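Interphotoreceptor retinoid-binding protein (Xenopus laevis, PDB 1J7X) probably binds retinoids and other lipophilic ligands and carries them between photoreceptors and pigment epithelium in the retina. Local coordinates at residues Asn262-Asp265 / Asp269-Leu272; Leu223-Ser228 / Val277-Val282; Asp114-Val119 / Thr215-Phe220. All blocks are in the same frame, centred on the assembly; numbering follows the deposited sequence.

Contact 1: residues Asn262-Asp265 / Asp269-Leu272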
ATOM      1  N   ASN A 262      -4.131   2.655  11.335  1.00 25.59           N
ATOM      2  CA  ASN A 262      -3.034   3.581  11.159  1.00 23.69           C
ATOM      3  C   ASN A 262      -1.826   2.733  10.858  1.00 23.30           C
ATOM      4  O   ASN A 262      -1.688   1.603  11.425  1.00 25.33           O
ATOM      5  CB  ASN A 262      -2.796   4.478  12.423  1.00 23.73           C
ATOM      6  CG  ASN A 262      -3.491   5.837  12.281  1.00 25.57           C
ATOM      7  OD1 ASN A 262      -3.787   6.270  11.115  1.00 22.64           O
ATOM      8  ND2 ASN A 262      -3.927   6.406  13.371  1.00 26.36           N
ATOM      9  N   PHE A 263      -0.990   3.241   9.966  1.00 22.60           N
ATOM     10  CA  PHE A 263       0.170   2.551   9.497  1.00 22.21           C
ATOM     11  C   PHE A 263       1.388   3.374   9.854  1.00 23.36           C
ATOM     12  O   PHE A 263       1.629   4.489   9.321  1.00 20.81           O
ATOM     13  CB  PHE A 263       0.053   2.343   7.973  1.00 22.22           C
ATOM     14  CG  PHE A 263       1.175   1.570   7.334  1.00 25.10           C
ATOM     15  CD1 PHE A 263       2.473   2.134   7.203  1.00 24.99           C
ATOM     16  CD2 PHE A 263       0.906   0.363   6.737  1.00 25.89           C
ATOM     17  CE1 PHE A 263       3.375   1.467   6.392  1.00 27.34           C
ATOM     18  CE2 PHE A 263       1.864  -0.389   6.066  1.00 21.80           C
ATOM     19  CZ  PHE A 263       3.109   0.202   5.842  1.00 21.69           C
ATOM     20  N   ILE A 264       2.129   2.911  10.886  1.00 23.41           N
ATOM     21  CA  ILE A 264       3.286   3.626  11.380  1.00 23.06           C
ATOM     22  C   ILE A 264       4.547   2.947  10.976  1.00 22.95           C
ATOM     23  O   ILE A 264       4.720   1.741  11.295  1.00 22.36           O
ATOM     24  CB  ILE A 264       3.204   3.772  12.989  1.00 24.03           C
ATOM     25  CG1 ILE A 264       1.851   4.249  13.402  1.00 30.84           C
ATOM     26  CG2 ILE A 264       4.351   4.594  13.445  1.00 25.08           C
ATOM     27  CD1 ILE A 264       1.637   4.213  14.924  1.00 39.85           C
ATOM     28  N   ASP A 265       5.349   3.616  10.137  1.00 22.29           N
ATOM     29  CA  ASP A 265       6.524   2.984   9.571  1.00 24.36           C
ATOM     30  C   ASP A 265       7.648   2.920  10.550  1.00 26.40           C
ATOM     31  O   ASP A 265       7.533   3.409  11.718  1.00 26.05           O
ATOM     32  CB  ASP A 265       6.983   3.563   8.256  1.00 24.74           C
ATOM     33  CG  ASP A 265       7.405   4.965   8.377  1.00 22.52           C
ATOM     34  OD1 ASP A 265       8.021   5.392   9.496  1.00 23.16           O
ATOM     35  OD2 ASP A 265       7.162   5.693   7.356  1.00 22.76           O
ATOM     36  N   ASP A 269       6.762   7.482  11.239  1.00 23.80           N
ATOM     37  CA  ASP A 269       5.853   8.294  10.515  1.00 23.48           C
ATOM     38  C   ASP A 269       4.538   7.571  10.254  1.00 23.70           C
ATOM     39  O   ASP A 269       4.545   6.417   9.858  1.00 23.36           O
ATOM     40  CB  ASP A 269       6.450   8.729   9.214  1.00 25.20           C
ATOM     41  CG  ASP A 269       7.709   9.578   9.395  1.00 31.37           C
ATOM     42  OD1 ASP A 269       7.746  10.351  10.342  1.00 34.91           O
ATOM     43  OD2 ASP A 269       8.698   9.494   8.640  1.00 37.94           O
ATOM     44  N   TYR A 270       3.401   8.285  10.439  1.00 21.71           N
ATOM     45  CA  TYR A 270       2.110   7.726  10.079  1.00 22.10           C
ATOM     46  C   TYR A 270       1.856   7.945   8.588  1.00 20.90           C
ATOM     47  O   TYR A 270       1.888   9.091   8.090  1.00 22.89           O
ATOM     48  CB  TYR A 270       0.969   8.485  10.840  1.00 23.92           C
ATOM     49  CG  TYR A 270       0.885   8.135  12.282  1.00 28.13           C
ATOM     50  CD1 TYR A 270       1.910   8.508  13.177  1.00 34.53           C
ATOM     51  CD2 TYR A 270      -0.170   7.444  12.746  1.00 29.26           C
ATOM     52  CE1 TYR A 270       1.807   8.180  14.531  1.00 38.07           C
ATOM     53  CE2 TYR A 270      -0.262   7.073  14.089  1.00 33.37           C
ATOM     54  CZ  TYR A 270       0.703   7.492  14.970  1.00 31.27           C
ATOM     55  OH  TYR A 270       0.712   7.213  16.340  1.00 42.30           O
ATOM     56  N   TRP A 271       1.665   6.895   7.849  1.00 19.32           N
ATOM     57  CA  TRP A 271       1.348   7.054   6.443  1.00 17.86           C
ATOM     58  C   TRP A 271      -0.117   7.217   6.215  1.00 19.21           C
ATOM     59  O   TRP A 271      -0.926   6.313   6.546  1.00 21.35           O
ATOM     60  CB  TRP A 271       1.864   5.816   5.708  1.00 17.19           C
ATOM     61  CG  TRP A 271       1.889   6.012   4.235  1.00 19.35           C
ATOM     62  CD1 TRP A 271       1.936   7.136   3.540  1.00 23.44           C
ATOM     63  CD2 TRP A 271       1.764   4.941   3.287  1.00 18.86           C
ATOM     64  NE1 TRP A 271       1.817   6.855   2.171  1.00 23.70           N
ATOM     65  CE2 TRP A 271       1.774   5.496   2.018  1.00 20.57           C
ATOM     66  CE3 TRP A 271       1.680   3.560   3.398  1.00 18.34           C
ATOM     67  CZ2 TRP A 271       1.729   4.724   0.881  1.00 24.10           C
ATOM     68  CZ3 TRP A 271       1.663   2.785   2.185  1.00 21.60           C
ATOM     69  CH2 TRP A 271       1.661   3.378   1.013  1.00 20.45           C
ATOM     70  N   LEU A 272      -0.524   8.337   5.667  1.00 21.03           N
ATOM     71  CA  LEU A 272      -1.909   8.584   5.394  1.00 21.29           C
ATOM     72  C   LEU A 272      -2.379   8.088   3.965  1.00 23.88           C
ATOM     73  O   LEU A 272      -3.470   8.402   3.503  1.00 21.30           O
ATOM     74  CB  LEU A 272      -2.208  10.042   5.541  1.00 22.27           C
ATOM     75  CG  LEU A 272      -2.038  10.600   6.953  1.00 22.79           C
ATOM     76  CD1 LEU A 272      -2.670   9.684   7.992  1.00 22.56           C
ATOM     77  CD2 LEU A 272      -0.639  10.796   7.268  1.00 34.30           C
TER
HETATM   78  O   HOH W   1      -1.477   5.971   9.334  1.00 19.93           O
HETATM   79  O   HOH W   2       9.162   7.601   6.819  1.00 28.78           O

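Contact 2: residues Leu223-Ser228 / Val277-Val282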
ATOM      1  N   LEU A 223       7.320   0.824   1.789  1.00 16.80           N
ATOM      2  CA  LEU A 223       8.229   0.187   2.751  1.00 18.35           C
ATOM      3  C   LEU A 223       9.650   0.097   2.292  1.00 18.73           C
ATOM      4  O   LEU A 223      10.630   0.430   3.054  1.00 18.58           O
ATOM      5  CB  LEU A 223       7.670  -1.173   3.181  1.00 18.16           C
ATOM      6  CG  LEU A 223       6.449  -1.010   4.040  1.00 20.03           C
ATOM      7  CD1 LEU A 223       5.898  -2.392   4.250  1.00 19.01           C
ATOM      8  CD2 LEU A 223       6.769  -0.343   5.464  1.00 18.89           C
HETATM    9  N   MSE A 224       9.855  -0.159   1.002  1.00 18.54           N
HETATM   10  CA  MSE A 224      11.197  -0.148   0.462  1.00 18.02           C
HETATM   11  C   MSE A 224      11.748   1.231   0.545  1.00 19.21           C
HETATM   12  O   MSE A 224      12.958   1.402   0.773  1.00 19.89           O
HETATM   13  CB  MSE A 224      11.288  -0.714  -0.977  1.00 19.03           C
HETATM   14  CG  MSE A 224      12.490  -1.817  -1.087  1.00 29.68           C
HETATM   15 SE   MSE A 224      12.415  -3.316  -0.497  1.00  7.03          SE
HETATM   16  CE  MSE A 224      12.849  -3.136   0.764  1.00 30.69           C
ATOM     17  N   GLN A 225      10.869   2.221   0.372  1.00 15.69           N
ATOM     18  CA  GLN A 225      11.339   3.613   0.506  1.00 17.74           C
ATOM     19  C   GLN A 225      11.606   4.035   1.936  1.00 17.83           C
ATOM     20  O   GLN A 225      12.595   4.655   2.233  1.00 19.97           O
ATOM     21  CB  GLN A 225      10.232   4.545  -0.205  1.00 16.51           C
ATOM     22  CG  GLN A 225      10.628   5.979  -0.181  1.00 18.49           C
ATOM     23  CD  GLN A 225       9.533   6.855  -0.767  1.00 18.13           C
ATOM     24  OE1 GLN A 225       8.407   6.872  -0.224  1.00 21.14           O
ATOM     25  NE2 GLN A 225       9.789   7.408  -1.966  1.00 16.83           N
ATOM     26  N   SER A 226      10.713   3.697   2.861  1.00 19.37           N
ATOM     27  CA  SER A 226      10.814   4.073   4.231  1.00 20.76           C
ATOM     28  C   SER A 226      12.036   3.428   4.945  1.00 24.43           C
ATOM     29  O   SER A 226      12.630   3.959   5.923  1.00 22.43           O
ATOM     30  CB  SER A 226       9.511   3.729   4.971  1.00 20.82           C
ATOM     31  OG  SER A 226       9.313   2.339   5.067  1.00 24.57           O
ATOM     32  N   LEU A 227      12.395   2.250   4.446  1.00 21.75           N
ATOM     33  CA  LEU A 227      13.561   1.546   4.950  1.00 22.33           C
ATOM     34  C   LEU A 227      14.859   1.978   4.293  1.00 22.36           C
ATOM     35  O   LEU A 227      15.983   1.544   4.655  1.00 24.59           O
ATOM     36  CB  LEU A 227      13.390   0.027   4.757  1.00 20.84           C
ATOM     37  CG  LEU A 227      12.344  -0.728   5.556  1.00 23.80           C
ATOM     38  CD1 LEU A 227      12.048  -2.087   4.917  1.00 21.92           C
ATOM     39  CD2 LEU A 227      12.903  -0.893   7.028  1.00 21.82           C
ATOM     40  N   SER A 228      14.750   2.940   3.414  1.00 22.91           N
ATOM     41  CA  SER A 228      15.885   3.404   2.649  1.00 23.91           C
ATOM     42  C   SER A 228      16.541   2.241   1.909  1.00 25.42           C
ATOM     43  O   SER A 228      17.726   2.237   1.670  1.00 23.13           O
ATOM     44  CB  SER A 228      16.886   4.170   3.595  1.00 29.52           C
ATOM     45  OG  SER A 228      16.167   5.252   4.211  1.00 28.49           O
ATOM     46  N   VAL A 277       4.845   8.626  -2.971  1.00 18.14           N
ATOM     47  CA  VAL A 277       5.468   9.713  -3.713  1.00 17.65           C
ATOM     48  C   VAL A 277       6.871   9.304  -4.055  1.00 17.04           C
ATOM     49  O   VAL A 277       7.717   9.100  -3.161  1.00 18.08           O
ATOM     50  CB  VAL A 277       5.517  11.019  -2.844  1.00 18.19           C
ATOM     51  CG1 VAL A 277       6.097  12.120  -3.702  1.00 17.00           C
ATOM     52  CG2 VAL A 277       4.160  11.411  -2.508  1.00 14.40           C
ATOM     53  N   PRO A 278       7.156   9.079  -5.336  1.00 17.47           N
ATOM     54  CA  PRO A 278       8.507   8.611  -5.748  1.00 18.79           C
ATOM     55  C   PRO A 278       9.613   9.586  -5.375  1.00 19.50           C
ATOM     56  O   PRO A 278       9.364  10.810  -5.266  1.00 19.49           O
ATOM     57  CB  PRO A 278       8.394   8.541  -7.252  1.00 22.49           C
ATOM     58  CG  PRO A 278       6.916   8.177  -7.458  1.00 17.30           C
ATOM     59  CD  PRO A 278       6.218   9.080  -6.461  1.00 19.28           C
ATOM     60  N   ASP A 279      10.820   9.063  -5.240  1.00 17.86           N
ATOM     61  CA  ASP A 279      12.009   9.846  -5.036  1.00 18.97           C
ATOM     62  C   ASP A 279      12.266  10.586  -6.390  1.00 21.58           C
ATOM     63  O   ASP A 279      12.550  11.808  -6.421  1.00 22.07           O
ATOM     64  CB  ASP A 279      13.177   8.959  -4.706  1.00 20.95           C
ATOM     65  CG  ASP A 279      12.970   8.264  -3.453  1.00 20.15           C
ATOM     66  OD1 ASP A 279      12.955   8.968  -2.401  1.00 22.66           O
ATOM     67  OD2 ASP A 279      12.682   7.044  -3.347  1.00 19.76           O
ATOM     68  N   ALA A 280      12.118   9.880  -7.505  1.00 20.12           N
ATOM     69  CA  ALA A 280      12.323  10.478  -8.837  1.00 19.36           C
ATOM     70  C   ALA A 280      11.012  10.431  -9.602  1.00 20.68           C
ATOM     71  O   ALA A 280      10.608   9.383 -10.133  1.00 18.79           O
ATOM     72  CB  ALA A 280      13.458   9.774  -9.597  1.00 20.07           C
ATOM     73  N   ILE A 281      10.286  11.538  -9.608  1.00 17.82           N
ATOM     74  CA  ILE A 281       9.036  11.654 -10.234  1.00 17.30           C
ATOM     75  C   ILE A 281       9.187  11.840 -11.713  1.00 20.46           C
ATOM     76  O   ILE A 281       9.831  12.833 -12.119  1.00 24.10           O
ATOM     77  CB  ILE A 281       8.195  12.782  -9.619  1.00 17.41           C
ATOM     78  CG1 ILE A 281       7.832  12.461  -8.163  1.00 17.34           C
ATOM     79  CG2 ILE A 281       6.970  12.951 -10.370  1.00 18.32           C
ATOM     80  CD1 ILE A 281       7.074  13.546  -7.405  1.00 22.74           C
ATOM     81  N   VAL A 282       8.657  10.918 -12.485  1.00 21.22           N
ATOM     82  CA  VAL A 282       8.616  10.945 -13.949  1.00 21.96           C
ATOM     83  C   VAL A 282       7.377  10.261 -14.386  1.00 21.24           C
ATOM     84  O   VAL A 282       6.693   9.533 -13.657  1.00 20.44           O
ATOM     85  CB  VAL A 282       9.858  10.310 -14.605  1.00 24.42           C
ATOM     86  CG1 VAL A 282      11.080  10.936 -14.125  1.00 22.97           C
ATOM     87  CG2 VAL A 282       9.980   8.871 -14.225  1.00 27.85           C
TER
HETATM   88  O   HOH W   3       5.871   8.044  -0.462  1.00 18.72           O

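Contact 3: residues Asp114-Val119 / Thr215-Phe220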
ATOM      1  N   ASP A 114       2.715  -8.334 -11.597  1.00 13.70           N
ATOM      2  CA  ASP A 114       1.622  -7.415 -11.625  1.00 17.82           C
ATOM      3  C   ASP A 114       0.469  -7.618 -10.573  1.00 16.99           C
ATOM      4  O   ASP A 114      -0.612  -7.007 -10.703  1.00 16.52           O
ATOM      5  CB  ASP A 114       0.997  -7.423 -12.965  1.00 18.57           C
ATOM      6  CG  ASP A 114       1.911  -7.032 -14.070  1.00 18.47           C
ATOM      7  OD1 ASP A 114       3.003  -6.526 -13.862  1.00 17.99           O
ATOM      8  OD2 ASP A 114       1.559  -7.266 -15.262  1.00 20.17           O
ATOM      9  N   GLN A 115       0.722  -8.513  -9.620  1.00 17.74           N
ATOM     10  CA  GLN A 115      -0.195  -8.716  -8.533  1.00 15.89           C
ATOM     11  C   GLN A 115       0.585  -9.190  -7.311  1.00 17.11           C
ATOM     12  O   GLN A 115       1.690  -9.594  -7.480  1.00 16.52           O
ATOM     13  CB  GLN A 115      -1.250  -9.728  -8.963  1.00 19.82           C
ATOM     14  CG  GLN A 115      -0.769 -11.059  -9.219  1.00 25.34           C
ATOM     15  CD  GLN A 115      -1.891 -12.016  -9.498  1.00 33.06           C
ATOM     16  OE1 GLN A 115      -2.385 -12.081 -10.677  1.00 37.32           O
ATOM     17  NE2 GLN A 115      -2.206 -12.854  -8.505  1.00 30.54           N
ATOM     18  N   PHE A 116      -0.020  -9.143  -6.135  1.00 16.49           N
ATOM     19  CA  PHE A 116       0.536  -9.650  -4.877  1.00 16.47           C
ATOM     20  C   PHE A 116      -0.532 -10.698  -4.443  1.00 22.42           C
ATOM     21  O   PHE A 116      -1.618 -10.380  -4.097  1.00 24.91           O
ATOM     22  CB  PHE A 116       0.676  -8.545  -3.849  1.00 16.80           C
ATOM     23  CG  PHE A 116       1.981  -7.838  -3.928  1.00 13.61           C
ATOM     24  CD1 PHE A 116       2.170  -6.864  -4.859  1.00 13.05           C
ATOM     25  CD2 PHE A 116       2.992  -8.129  -3.010  1.00 17.20           C
ATOM     26  CE1 PHE A 116       3.395  -6.284  -4.944  1.00 16.73           C
ATOM     27  CE2 PHE A 116       4.197  -7.495  -3.059  1.00 17.47           C
ATOM     28  CZ  PHE A 116       4.392  -6.568  -4.017  1.00 16.26           C
ATOM     29  N   ALA A 117      -0.185 -11.936  -4.457  1.00 20.25           N
ATOM     30  CA  ALA A 117      -1.089 -12.964  -3.957  1.00 21.48           C
ATOM     31  C   ALA A 117      -0.943 -13.110  -2.428  1.00 21.73           C
ATOM     32  O   ALA A 117       0.034 -12.665  -1.865  1.00 18.53           O
ATOM     33  CB  ALA A 117      -0.723 -14.235  -4.605  1.00 21.14           C
ATOM     34  N   ASP A 118      -1.935 -13.724  -1.825  1.00 20.71           N
ATOM     35  CA  ASP A 118      -1.963 -13.948  -0.409  1.00 21.85           C
ATOM     36  C   ASP A 118      -0.743 -14.841  -0.025  1.00 19.37           C
ATOM     37  O   ASP A 118      -0.262 -15.644  -0.841  1.00 18.24           O
ATOM     38  CB  ASP A 118      -3.254 -14.674   0.005  1.00 23.31           C
ATOM     39  CG  ASP A 118      -3.349 -14.844   1.493  1.00 28.22           C
ATOM     40  OD1 ASP A 118      -3.648 -13.850   2.190  1.00 35.17           O
ATOM     41  OD2 ASP A 118      -3.008 -15.935   2.005  1.00 31.72           O
ATOM     42  N   VAL A 119      -0.294 -14.665   1.203  1.00 20.00           N
ATOM     43  CA  VAL A 119       0.856 -15.432   1.627  1.00 18.80           C
ATOM     44  C   VAL A 119       0.603 -16.978   1.503  1.00 21.93           C
ATOM     45  O   VAL A 119       1.551 -17.756   1.386  1.00 18.06           O
ATOM     46  CB  VAL A 119       1.371 -14.982   3.012  1.00 20.90           C
ATOM     47  CG1 VAL A 119       0.427 -15.415   4.103  1.00 17.79           C
ATOM     48  CG2 VAL A 119       2.807 -15.469   3.243  1.00 25.78           C
ATOM     49  N   THR A 215      -2.786  -0.979  -3.701  1.00 18.63           N
ATOM     50  CA  THR A 215      -2.765  -1.723  -2.445  1.00 19.69           C
ATOM     51  C   THR A 215      -1.388  -2.277  -2.029  1.00 17.37           C
ATOM     52  O   THR A 215      -0.416  -1.533  -1.831  1.00 16.46           O
ATOM     53  CB  THR A 215      -3.863  -2.844  -2.542  1.00 20.02           C
ATOM     54  OG1 THR A 215      -3.710  -3.661  -3.721  1.00 21.02           O
ATOM     55  CG2 THR A 215      -5.265  -2.249  -2.811  1.00 21.18           C
ATOM     56  N   ALA A 216      -1.343  -3.616  -2.002  1.00 15.96           N
ATOM     57  CA  ALA A 216      -0.119  -4.287  -1.541  1.00 15.43           C
ATOM     58  C   ALA A 216       1.115  -3.779  -2.253  1.00 14.79           C
ATOM     59  O   ALA A 216       2.233  -3.767  -1.712  1.00 14.78           O
ATOM     60  CB  ALA A 216      -0.202  -5.769  -1.667  1.00 18.14           C
ATOM     61  N   ALA A 217       0.995  -3.451  -3.577  1.00 16.13           N
ATOM     62  CA  ALA A 217       2.157  -2.935  -4.315  1.00 12.01           C
ATOM     63  C   ALA A 217       2.638  -1.589  -3.766  1.00 13.11           C
ATOM     64  O   ALA A 217       3.818  -1.319  -3.766  1.00 14.61           O
ATOM     65  CB  ALA A 217       1.840  -2.879  -5.831  1.00 12.98           C
ATOM     66  N   GLU A 218       1.683  -0.749  -3.397  1.00 14.68           N
ATOM     67  CA  GLU A 218       2.025   0.554  -2.800  1.00 12.64           C
ATOM     68  C   GLU A 218       2.741   0.395  -1.438  1.00 13.76           C
ATOM     69  O   GLU A 218       3.712   1.015  -1.176  1.00 15.16           O
ATOM     70  CB  GLU A 218       0.729   1.383  -2.643  1.00 15.24           C
ATOM     71  CG  GLU A 218       0.026   1.727  -3.948  1.00 12.20           C
ATOM     72  CD  GLU A 218      -1.206   2.653  -3.737  1.00 16.38           C
ATOM     73  OE1 GLU A 218      -0.992   3.938  -3.503  1.00 19.29           O
ATOM     74  OE2 GLU A 218      -2.350   2.152  -3.718  1.00 21.08           O
ATOM     75  N   GLU A 219       2.224  -0.574  -0.669  1.00 15.33           N
ATOM     76  CA  GLU A 219       2.813  -0.882   0.633  1.00 16.50           C
ATOM     77  C   GLU A 219       4.189  -1.329   0.493  1.00 15.75           C
ATOM     78  O   GLU A 219       5.089  -0.862   1.196  1.00 16.76           O
ATOM     79  CB  GLU A 219       2.003  -1.881   1.408  1.00 18.83           C
ATOM     80  CG  GLU A 219       0.768  -1.277   2.043  1.00 28.30           C
ATOM     81  CD  GLU A 219      -0.050  -2.288   2.924  1.00 32.14           C
ATOM     82  OE1 GLU A 219       0.575  -3.202   3.498  1.00 34.20           O
ATOM     83  OE2 GLU A 219      -1.324  -2.081   3.004  1.00 31.68           O
ATOM     84  N   PHE A 220       4.414  -2.201  -0.496  1.00 16.10           N
ATOM     85  CA  PHE A 220       5.807  -2.718  -0.796  1.00 14.78           C
ATOM     86  C   PHE A 220       6.725  -1.619  -1.180  1.00 14.40           C
ATOM     87  O   PHE A 220       7.880  -1.485  -0.634  1.00 16.33           O
ATOM     88  CB  PHE A 220       5.787  -3.844  -1.861  1.00 16.29           C
ATOM     89  CG  PHE A 220       7.118  -4.359  -2.186  1.00 13.53           C
ATOM     90  CD1 PHE A 220       7.694  -5.316  -1.455  1.00 23.03           C
ATOM     91  CD2 PHE A 220       7.817  -3.890  -3.315  1.00 13.44           C
ATOM     92  CE1 PHE A 220       9.057  -5.684  -1.736  1.00 20.55           C
ATOM     93  CE2 PHE A 220       9.020  -4.342  -3.620  1.00 18.19           C
ATOM     94  CZ  PHE A 220       9.649  -5.233  -2.847  1.00 19.65           C
TER

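Contact 1: residues Asn262-Asp265 / Asp269-Leu272
Tyr-270 lays one ring face over the side chain of Ile-264, whose CG1 stands 3.7 Å from the ring centroid in a CH-pi contact. Beyond it, Ile-264 CD1 reaches Tyr-270 CZ at 3.4 Å. The tyrosine CG is anti to its own carbonyl carbon (chi1 -74°), which sets the ring alongside the isoleucine, pointing the same way. At the ring edge, in its plane, Asn-262 CG meets Tyr-270 CD2 at 3.7 Å; Phe-21 adds a further aromatic neighbour.

Phe-263 works on the opposite side of the strand. The six-membered ring of Trp-271 turns its edge to the Phe-263 face, the two planes 70° apart. This T-shaped pair is extended by Phe-175, stacked on Phe-263, and Tyr-222, stacked on Trp-271.

The backbones of Ile-264 and Tyr-270 form a non-hydrogen-bonded antiparallel pair, by which the loop after strand 254-265 folds back on the strand's end; it is flanked by Trp-271 N to Phe-263 O at 2.8 Å and Asp-265 N to Asp-269 O at 2.9 Å. At the turn, Asp-265 OD1 takes Asp-269 N at 3.0 Å from above the carboxylate plane, and Asn-267 N in an Asx turn.

Asp-265 OD1 and Asp-269 OD2 lie only 4.2 Å apart. A water donating to Asp-265 OD2 and Asp-269 OD2, the Tyr-222 hydroxyl bonded to Asp-265 OD2, and the amides on OD1 probably offset the repulsion between the two carboxylates.

Contact 2: residues Leu223-Ser228 / Val277-Val282
The side-chain amide of Gln-225 meets the 277-282 segment with its NE2 corner, not with a face: Val-277 O lies in the amide plane, 2.9 Å from Gln-225 NE2. The carboxylate of Asp-279 approaches from the opposite direction with its plane 78° from that of the amide, and Asp-279 OD2 accepts from Gln-225 NE2 in a straight but weak bond of 3.2 Å. The two N-H groups thus have different acceptors, one backbone and one side chain.

Fully stretched from a chi1 of -178° onward, the Gln-225 chain carries its amide from the last turn of helix 216-226 across to the loop. On its other corner, Gln-225 OE1 receives a water at 2.8 Å, and that water in turn accepts a hydrogen bond from Val-277 N. Asp-279 OD2 has its stronger partner in Ile-232 N of strand 231-234, the neighbour of strand 280-281.

A leucine in place of Gln-225 would probably leave Val-277 O without its helix-borne donor and the bridging water without this acceptor. The contact is almost wholly polar: one amide serves both the C=O and, through water, the N-H of Val-277, tying the helix end to the approach of the edge strand.

Contact 3: residues Asp114-Val119 / Thr215-Phe220
Apolar packing carries this buried contact, and Phe-116 supplies one whole side of it. Its CB rests 3.6 Å from Ala-216 CB, so the methyl group sits at the root of the ring. Farther out, Phe-116 CE1 comes within 3.6 Å of Ala-217 CA and 3.8 Å of Ala-217 CB. The far end of the ring, CZ, touches Phe-220 CB at 3.7 Å. The phenylalanine therefore lies along the first turn of helix 216-226, with the backbone of Ala-216 over one face: Ala-216 O stands 4.2 Å above the ring plane, over its centre.

The aromatic pair is looser. The rings of Phe-116 and Phe-220 have centroids 5.9 Å apart and planes at 43°, an oblique meeting. With chi1 at 179°, the Phe-220 ring swings to the side opposite its backbone N and leads away from the loop while its CB stays in contact. Leu-161 of helix 158-163 touches both phenylalanine side chains, and Phe-113 meets Phe-116.

The polar groups of the two segments have partners elsewhere. Asp-118 is the N-cap of helix 119-137, bonding a backbone N beyond the segment. Thr-215 holds the N-cap position of its helix, yet OG1 makes no capping bond and pairs instead with Gly-153 N.

The loop that follows strand 108-112 of the mixed sheet thus seats its phenylalanine on the first turn of helix 216-226, an apolar joint within the beta-beta-alpha spiral fold of the ClpP/crotonase clan.

Helix 216-226 unites the three contacts: contact 3 packs on its first turns, contact 2 leaves from its C-terminal end, and the strand end and returning loop of contact 1 lie along its flank. The centres of contacts 2 and 3 are about 16 Å apart, and their segments adjoin in the sequence. Contact 1 meets both: Phe-263 CZ packs 3.7 Å from Leu-223 CD2 of contact 2, and Trp-271 CH2 lies 3.8 Å from Glu-218 O of contact 3. The centre of contact 1 is about 15 Å from that of contact 2 and about 18 Å from that of contact 3. Along the chain, contact 1 is nested within the loop closed by contact 2, whereas contact 3 closes before either opens.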